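Local coordinates for uncharacterized protein DUF1185 (Bordetella bronchiseptica RB50, PDB 3BYQ), which is of unknown function but adopts a variant of the Bacillus chorismate mutase fold and may play a role in amino-acid metabolism, at residues R10-V14 with E67-L72; P28-A33 with L166-A172. All coordinates share one frame; numbering follows the deposited sequence.

Contact 1. Residues R10-V14 with E67-L72; sequences RTLIV and ELVDTL
The C-terminal end of helix 51-72 lies over one face of the mixed sheet, a helix-on-sheet layer of this variant of the Bacillus chorismate mutase fold, and here Arg10, Leu12 and Val14 of strand 7-17 meet Glu67, Leu68 and Thr71. Strand and helix axes run at 33° to each other, 10.4 Å apart at closest approach. At one end the chain of Arg10, bent at chi3, brings the edge of its guanidinium to Glu67, NH2 lying 2.8 Å from OE1. This salt bridge contains a weak hydrogen bond, bent to 138° at the hydrogen, and the two flat groups stand 69° apart. A water in the guanidinium plane accepts from Arg10 NE at 3.0 Å and also lies close to the carboxylate. Ser34 of strand 29-39 hydrogen-bonds the same OE1. Next along the strand, Leu12 meets the helix with both methyls: CD1 lies 4.1 Å from Leu68 CD2, while CD2 approaches Thr71 OG1 to 3.6 Å, tip to tip. Thr71 OG1 is turned back to the helix by its hydrogen bond to Glu67 O (2.6 Å), and its other branch, CG2, sits anti to the backbone N and meets Val14 CG2 end-on at 3.6 Å. The same strand continues the sheet into a second subunit through an antiparallel ladder, so the strand on which the helix packs is itself part of a subunit interface. With OE1 shared by Arg10 and Ser34, the carboxylate probably stays ionised, and the charged pair at the Arg10 end gives way to methyl packing further along the strand.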
ATOM      1  N   ARG B  10      22.172  -3.047   1.295  1.00 18.29           N
ATOM      2  CA  ARG B  10      22.238  -1.602   1.471  1.00 16.66           C
ATOM      3  C   ARG B  10      21.633  -0.932   0.255  1.00 17.67           C
ATOM      4  O   ARG B  10      21.600  -1.506  -0.833  1.00 17.86           O
ATOM      5  CB  ARG B  10      23.702  -1.172   1.586  1.00 18.65           C
ATOM      6  CG  ARG B  10      24.394  -1.529   2.885  1.00 21.20           C
ATOM      7  CD  ARG B  10      25.865  -1.268   2.811  1.00 20.43           C
ATOM      8  NE  ARG B  10      26.173   0.160   2.726  1.00 19.12           N
ATOM      9  CZ  ARG B  10      27.379   0.677   2.580  1.00 20.97           C
ATOM     10  NH1 ARG B  10      28.443  -0.094   2.606  1.00 26.15           N
ATOM     11  NH2 ARG B  10      27.512   1.994   2.462  1.00 22.70           N
ATOM     12  N   THR B  11      21.078   0.246   0.462  1.00 17.49           N
ATOM     13  CA  THR B  11      20.631   1.060  -0.654  1.00 18.72           C
ATOM     14  C   THR B  11      21.118   2.477  -0.477  1.00 18.90           C
ATOM     15  O   THR B  11      21.264   2.981   0.647  1.00 20.36           O
ATOM     16  CB  THR B  11      19.105   1.054  -0.887  1.00 22.29           C
ATOM     17  OG1 THR B  11      18.450   1.694   0.223  1.00 27.23           O
ATOM     18  CG2 THR B  11      18.609  -0.385  -1.087  1.00 21.38           C
ATOM     19  N   LEU B  12      21.460   3.071  -1.601  1.00 18.38           N
ATOM     20  CA  LEU B  12      21.813   4.480  -1.658  1.00 18.86           C
ATOM     21  C   LEU B  12      20.825   5.093  -2.626  1.00 21.11           C
ATOM     22  O   LEU B  12      20.666   4.572  -3.705  1.00 21.06           O
ATOM     23  CB  LEU B  12      23.226   4.642  -2.185  1.00 18.87           C
ATOM     24  CG  LEU B  12      23.740   6.072  -2.402  1.00 23.18           C
ATOM     25  CD1 LEU B  12      23.810   6.780  -1.080  1.00 20.34           C
ATOM     26  CD2 LEU B  12      25.109   6.036  -3.050  1.00 25.76           C
ATOM     27  N   ILE B  13      20.111   6.140  -2.215  1.00 19.73           N
ATOM     28  CA  ILE B  13      19.223   6.816  -3.165  0.50 19.82           C
ATOM     29  C   ILE B  13      19.567   8.282  -3.196  1.00 19.26           C
ATOM     30  O   ILE B  13      19.913   8.903  -2.176  1.00 18.88           O
ATOM     31  CB  ILE B  13      17.728   6.591  -2.933  0.50 22.03           C
ATOM     32  CG1 ILE B  13      17.274   7.229  -1.624  0.50 16.45           C
ATOM     33  CG2 ILE B  13      17.408   5.090  -2.962  0.50 27.84           C
ATOM     34  CD1 ILE B  13      15.789   7.048  -1.337  0.50 32.00           C
ATOM     35  N   VAL B  14      19.545   8.818  -4.412  1.00 18.04           N
ATOM     36  CA  VAL B  14      19.816  10.244  -4.645  1.00 18.83           C
ATOM     37  C   VAL B  14      18.646  10.764  -5.459  1.00 18.41           C
ATOM     38  O   VAL B  14      18.429  10.338  -6.569  1.00 17.33           O
ATOM     39  CB  VAL B  14      21.151  10.584  -5.355  1.00 21.64           C
ATOM     40  CG1 VAL B  14      21.309  12.105  -5.500  1.00 19.57           C
ATOM     41  CG2 VAL B  14      22.337   9.976  -4.566  1.00 22.24           C
ATOM     42  N   GLU B  67      29.472   7.496   3.311  1.00 19.33           N
ATOM     43  CA  GLU B  67      28.999   7.242   1.961  1.00 18.16           C
ATOM     44  C   GLU B  67      28.235   8.434   1.411  1.00 19.61           C
ATOM     45  O   GLU B  67      28.354   8.797   0.240  1.00 17.74           O
ATOM     46  CB  GLU B  67      28.097   6.021   1.925  1.00 19.63           C
ATOM     47  CG  GLU B  67      27.599   5.705   0.563  1.00 22.58           C
ATOM     48  CD  GLU B  67      26.707   4.463   0.510  1.00 24.42           C
ATOM     49  OE1 GLU B  67      26.001   4.170   1.514  1.00 23.64           O
ATOM     50  OE2 GLU B  67      26.720   3.798  -0.553  1.00 29.13           O
ATOM     51  N   LEU B  68      27.431   9.038   2.274  1.00 17.43           N
ATOM     52  CA  LEU B  68      26.603  10.187   1.876  1.00 17.15           C
ATOM     53  C   LEU B  68      27.472  11.396   1.549  1.00 18.48           C
ATOM     54  O   LEU B  68      27.270  12.066   0.535  1.00 18.63           O
ATOM     55  CB  LEU B  68      25.568  10.512   2.936  1.00 17.40           C
ATOM     56  CG  LEU B  68      24.339   9.592   3.032  1.00 17.19           C
ATOM     57  CD1 LEU B  68      23.507   9.866   4.320  1.00 19.29           C
ATOM     58  CD2 LEU B  68      23.483   9.729   1.753  1.00 18.93           C
ATOM     59  N   VAL B  69      28.488  11.648   2.368  1.00 18.24           N
ATOM     60  CA  VAL B  69      29.398  12.777   2.092  0.50 20.30           C
ATOM     61  C   VAL B  69      30.146  12.526   0.799  1.00 20.18           C
ATOM     62  O   VAL B  69      30.285  13.429  -0.036  1.00 21.02           O
ATOM     63  CB  VAL B  69      30.358  13.068   3.263  0.50 21.41           C
ATOM     64  CG1 VAL B  69      31.514  13.967   2.825  0.50 23.96           C
ATOM     65  CG2 VAL B  69      29.571  13.706   4.377  0.50 22.40           C
ATOM     66  N   ASP B  70      30.601  11.300   0.608  1.00 22.57           N
ATOM     67  CA  ASP B  70      31.308  10.957  -0.627  1.00 21.01           C
ATOM     68  C   ASP B  70      30.403  11.113  -1.861  1.00 23.01           C
ATOM     69  O   ASP B  70      30.859  11.414  -2.957  1.00 25.58           O
ATOM     70  CB  ASP B  70      31.869   9.535  -0.591  1.00 23.22           C
ATOM     71  CG  ASP B  70      33.020   9.362   0.426  1.00 31.47           C
ATOM     72  OD1 ASP B  70      33.504  10.381   0.982  1.00 35.81           O
ATOM     73  OD2 ASP B  70      33.424   8.190   0.673  1.00 33.50           O
ATOM     74  N   THR B  71      29.109  10.913  -1.668  1.00 20.95           N
ATOM     75  CA  THR B  71      28.128  10.984  -2.759  1.00 20.57           C
ATOM     76  C   THR B  71      27.758  12.406  -3.112  1.00 21.16           C
ATOM     77  O   THR B  71      27.745  12.778  -4.277  1.00 21.53           O
ATOM     78  CB  THR B  71      26.835  10.183  -2.380  1.00 20.89           C
ATOM     79  OG1 THR B  71      27.196   8.813  -2.124  1.00 21.90           O
ATOM     80  CG2 THR B  71      25.740  10.281  -3.443  1.00 21.66           C
ATOM     81  N   LEU B  72      27.459  13.217  -2.096  1.00 18.53           N
ATOM     82  CA  LEU B  72      27.000  14.569  -2.324  1.00 17.87           C
ATOM     83  C   LEU B  72      28.087  15.633  -2.347  1.00 22.01           C
ATOM     84  O   LEU B  72      27.877  16.715  -2.907  1.00 20.96           O
ATOM     85  CB  LEU B  72      25.958  14.965  -1.291  1.00 18.32           C
ATOM     86  CG  LEU B  72      24.613  14.237  -1.324  1.00 19.90           C
ATOM     87  CD1 LEU B  72      23.680  14.743  -0.184  1.00 21.71           C
ATOM     88  CD2 LEU B  72      23.914  14.406  -2.685  1.00 21.28           C
TER
HETATM   89  O   HOH W   1      23.903   2.127   2.507  1.00 18.61           O

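Contact 2. Residues P28-A33 with L166-A172; sequences PLKLAA and LVMGTGA. With EDO (1,2-ethanediol), chain T; EDO (1,2-ethanediol), chain P; EDO (1,2-ethanediol), chain Y.
Thr170 meets Lys30 through both branches of its side chain. Its chi1 of 64° places OG1 between the backbone N and the carbonyl carbon, where it receives the Lys30 N-H at 3.1 Å along a nearly straight line (168°). Thr170 CG2, anti to the carbonyl carbon, rests 4.0 Å from Lys30 CB. The backbone completes the pairing, Thr170 N donating to Lys30 O. An ethanediol, probably from the crystallisation liquor, shares a hydrogen bond with OG1 through its O1 and gives one to Thr170 O through O2. Lys30 itself runs extended beyond CG, and NZ donates to another ethanediol.

Leu29 holds CG anti to the backbone N (chi1 175°), directing the branch to the loop; CD1 lies 3.4 Å from Gly171 N and CD2 3.7 Å from Ala172 O. These residues lie where strand 161-169 ends and its antiparallel neighbour in the mixed sheet, strand 29-39, begins. Further in, Ala32 and Met168 form a hydrogen-bonded pair, Ala32 N reaching Met168 O at 2.7 Å and Met168 N returning to Ala32 O. Their side chains face helix 51-72, where both touch Leu68.

Leu31, Ala33 and Val167 point to the other face, towards strand 147-151. Leu31 CD2 extends over the bare CA of Gly169 at 3.7 Å, occupying the side of the pair where that glycine carries no side chain. In the next non-hydrogen-bonded pair the CG2 methyl of Val167 lies against Ala33 CB at 4.0 Å, while its CG1 turns towards Ala32 O.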
ATOM      1  N   PRO B  28      19.397  22.546  -8.724  1.00 22.26           N
ATOM      2  CA  PRO B  28      18.403  21.666  -8.147  1.00 20.11           C
ATOM      3  C   PRO B  28      18.748  21.222  -6.749  1.00 20.53           C
ATOM      4  O   PRO B  28      19.893  21.302  -6.325  1.00 21.98           O
ATOM      5  CB  PRO B  28      18.443  20.449  -9.079  1.00 21.99           C
ATOM      6  CG  PRO B  28      19.751  20.454  -9.672  1.00 26.60           C
ATOM      7  CD  PRO B  28      20.129  21.891  -9.824  1.00 24.50           C
ATOM      8  N   LEU B  29      17.739  20.779  -6.030  1.00 17.38           N
ATOM      9  CA  LEU B  29      17.961  20.184  -4.731  1.00 18.13           C
ATOM     10  C   LEU B  29      18.313  18.713  -4.864  1.00 19.57           C
ATOM     11  O   LEU B  29      17.710  18.000  -5.656  1.00 19.21           O
ATOM     12  CB  LEU B  29      16.687  20.304  -3.885  1.00 17.40           C
ATOM     13  CG  LEU B  29      16.691  19.630  -2.521  1.00 20.36           C
ATOM     14  CD1 LEU B  29      17.753  20.225  -1.572  1.00 19.66           C
ATOM     15  CD2 LEU B  29      15.308  19.761  -1.973  1.00 23.54           C
ATOM     16  N   LYS B  30      19.296  18.261  -4.091  1.00 16.97           N
ATOM     17  CA  LYS B  30      19.572  16.832  -3.988  1.00 18.58           C
ATOM     18  C   LYS B  30      19.385  16.424  -2.529  1.00 17.04           C
ATOM     19  O   LYS B  30      19.878  17.096  -1.605  1.00 17.10           O
ATOM     20  CB  LYS B  30      20.948  16.433  -4.436  1.00 19.13           C
ATOM     21  CG  LYS B  30      21.209  16.754  -5.859  1.00 20.44           C
ATOM     22  CD  LYS B  30      22.481  16.063  -6.358  1.00 28.90           C
ATOM     23  CE  LYS B  30      22.834  16.590  -7.714  1.00 43.10           C
ATOM     24  NZ  LYS B  30      23.851  15.757  -8.406  1.00 45.85           N
ATOM     25  N   LEU B  31      18.612  15.363  -2.370  1.00 16.39           N
ATOM     26  CA  LEU B  31      18.410  14.690  -1.063  1.00 18.41           C
ATOM     27  C   LEU B  31      18.839  13.246  -1.266  1.00 20.06           C
ATOM     28  O   LEU B  31      18.438  12.616  -2.234  1.00 20.47           O
ATOM     29  CB  LEU B  31      16.944  14.738  -0.625  1.00 21.08           C
ATOM     30  CG  LEU B  31      16.346  16.117  -0.322  1.00 24.02           C
ATOM     31  CD1 LEU B  31      14.865  16.015  -0.018  1.00 19.33           C
ATOM     32  CD2 LEU B  31      17.062  16.840   0.801  1.00 22.07           C
ATOM     33  N   ALA B  32      19.597  12.705  -0.320  1.00 18.41           N
ATOM     34  CA  ALA B  32      20.135  11.342  -0.478  1.00 20.40           C
ATOM     35  C   ALA B  32      19.971  10.557   0.790  1.00 20.96           C
ATOM     36  O   ALA B  32      20.071  11.119   1.894  1.00 17.15           O
ATOM     37  CB  ALA B  32      21.622  11.396  -0.892  1.00 20.23           C
ATOM     38  N   ALA B  33      19.706   9.255   0.637  1.00 19.53           N
ATOM     39  CA  ALA B  33      19.530   8.384   1.815  1.00 17.14           C
ATOM     40  C   ALA B  33      20.411   7.166   1.612  1.00 19.39           C
ATOM     41  O   ALA B  33      20.513   6.658   0.514  1.00 19.28           O
ATOM     42  CB  ALA B  33      18.076   7.962   1.973  1.00 18.47           C
ATOM     43  N   LEU B 166      20.408   6.990   7.100  1.00 17.58           N
ATOM     44  CA  LEU B 166      20.790   8.390   7.291  1.00 17.77           C
ATOM     45  C   LEU B 166      20.401   9.117   6.022  1.00 18.35           C
ATOM     46  O   LEU B 166      20.398   8.533   4.924  1.00 17.19           O
ATOM     47  CB  LEU B 166      22.280   8.546   7.525  1.00 17.86           C
ATOM     48  CG  LEU B 166      22.824   7.927   8.821  1.00 16.79           C
ATOM     49  CD1 LEU B 166      24.330   8.103   8.915  1.00 17.07           C
ATOM     50  CD2 LEU B 166      22.133   8.525  10.017  1.00 16.83           C
ATOM     51  N   VAL B 167      20.109  10.392   6.176  1.00 16.27           N
ATOM     52  CA  VAL B 167      19.760  11.271   5.081  1.00 15.48           C
ATOM     53  C   VAL B 167      20.594  12.545   5.141  1.00 17.83           C
ATOM     54  O   VAL B 167      20.804  13.100   6.195  1.00 17.37           O
ATOM     55  CB  VAL B 167      18.269  11.658   5.116  1.00 18.36           C
ATOM     56  CG1 VAL B 167      17.914  12.659   3.982  1.00 18.58           C
ATOM     57  CG2 VAL B 167      17.391  10.413   5.043  1.00 20.68           C
HETATM   58  N   MSE B 168      21.079  12.970   3.968  1.00 16.08           N
HETATM   59  CA  MSE B 168      21.705  14.288   3.794  1.00 19.04           C
HETATM   60  C   MSE B 168      21.171  14.936   2.535  1.00 19.71           C
HETATM   61  O   MSE B 168      20.791  14.247   1.582  1.00 19.11           O
HETATM   62  CB  MSE B 168      23.220  14.253   3.710  1.00 17.14           C
HETATM   63  CG  MSE B 168      23.905  13.742   4.990  1.00 22.72           C
HETATM   64 SE   MSE B 168      25.816  13.831   4.732  0.75 14.71          SE
HETATM   65  CE  MSE B 168      26.329  12.738   6.234  1.00 17.63           C
ATOM     66  N   GLY B 169      21.190  16.252   2.545  1.00 17.27           N
ATOM     67  CA  GLY B 169      20.704  17.052   1.425  1.00 16.69           C
ATOM     68  C   GLY B 169      21.466  18.348   1.282  1.00 17.22           C
ATOM     69  O   GLY B 169      22.156  18.771   2.207  1.00 18.31           O
ATOM     70  N   THR B 170      21.282  18.977   0.117  1.00 16.38           N
ATOM     71  CA  THR B 170      22.135  20.100  -0.323  1.00 17.18           C
ATOM     72  C   THR B 170      21.592  21.517  -0.169  1.00 18.62           C
ATOM     73  O   THR B 170      22.347  22.479  -0.341  1.00 19.15           O
ATOM     74  CB  THR B 170      22.524  19.927  -1.795  1.00 18.99           C
ATOM     75  OG1 THR B 170      21.333  19.993  -2.600  1.00 17.53           O
ATOM     76  CG2 THR B 170      23.229  18.623  -1.981  1.00 19.92           C
ATOM     77  N   GLY B 171      20.316  21.641   0.184  1.00 17.96           N
ATOM     78  CA  GLY B 171      19.734  22.964   0.323  1.00 18.45           C
ATOM     79  C   GLY B 171      18.298  23.018   0.752  1.00 18.43           C
ATOM     80  O   GLY B 171      17.773  22.070   1.307  1.00 18.03           O
ATOM     81  N   ALA B 172      17.695  24.151   0.402  1.00 17.94           N
ATOM     82  CA  ALA B 172      16.304  24.497   0.734  1.00 17.51           C
ATOM     83  C   ALA B 172      15.299  23.842  -0.200  1.00 19.20           C
ATOM     84  O   ALA B 172      15.653  23.347  -1.284  1.00 18.64           O
ATOM     85  CB  ALA B 172      16.132  26.008   0.693  1.00 17.96           C
TER
HETATM   86  C1  EDO T 199      21.169  23.181  -4.193  1.00 40.50           C
HETATM   87  O1  EDO T 199      20.479  22.517  -3.137  1.00 22.77           O
HETATM   88  C2  EDO T 199      22.089  24.292  -3.694  1.00 39.72           C
HETATM   89  O2  EDO T 199      22.061  24.362  -2.275  1.00 52.19           O
HETATM   90  C1  EDO P 195      17.210  24.130  -3.943  1.00 25.68           C
HETATM   91  O1  EDO P 195      17.911  23.628  -2.805  1.00 22.83           O
HETATM   92  C2  EDO P 195      16.767  25.549  -3.728  1.00 32.15           C
HETATM   93  O2  EDO P 195      17.902  26.384  -3.467  1.00 34.30           O
HETATM   94  C1  EDO Y 204      21.763  13.768 -10.565  1.00 56.91           C
HETATM   95  O1  EDO Y 204      21.572  15.122 -10.190  1.00 51.70           O
HETATM   96  C2  EDO Y 204      21.268  13.629 -11.983  1.00 56.01           C
HETATM   97  O2  EDO Y 204      22.179  14.345 -12.813  1.00 67.56           O

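Both contacts use the same mixed sheet, but contact 2 is an in-sheet pairing, largely buried, whereas contact 1 is a helix lying on the sheet nearer the surface. Strands 7-17 and 29-39 are neighbours, and Ile13 N probably bonds to Ala33 O, linking a strand of each contact directly. Helix 51-72 bridges them again, as Leu72 CD1 packs on Met168 O and Leu68 CD1 on Leu166 O. Backbone hydrogen bonds, and one to a threonine hydroxyl, hold 28-33 against 166-172, with apolar side chains on both faces; between 10-14 and 67-72 the hold comes from side chains alone, a salt bridge at one end and methyl groups beyond it.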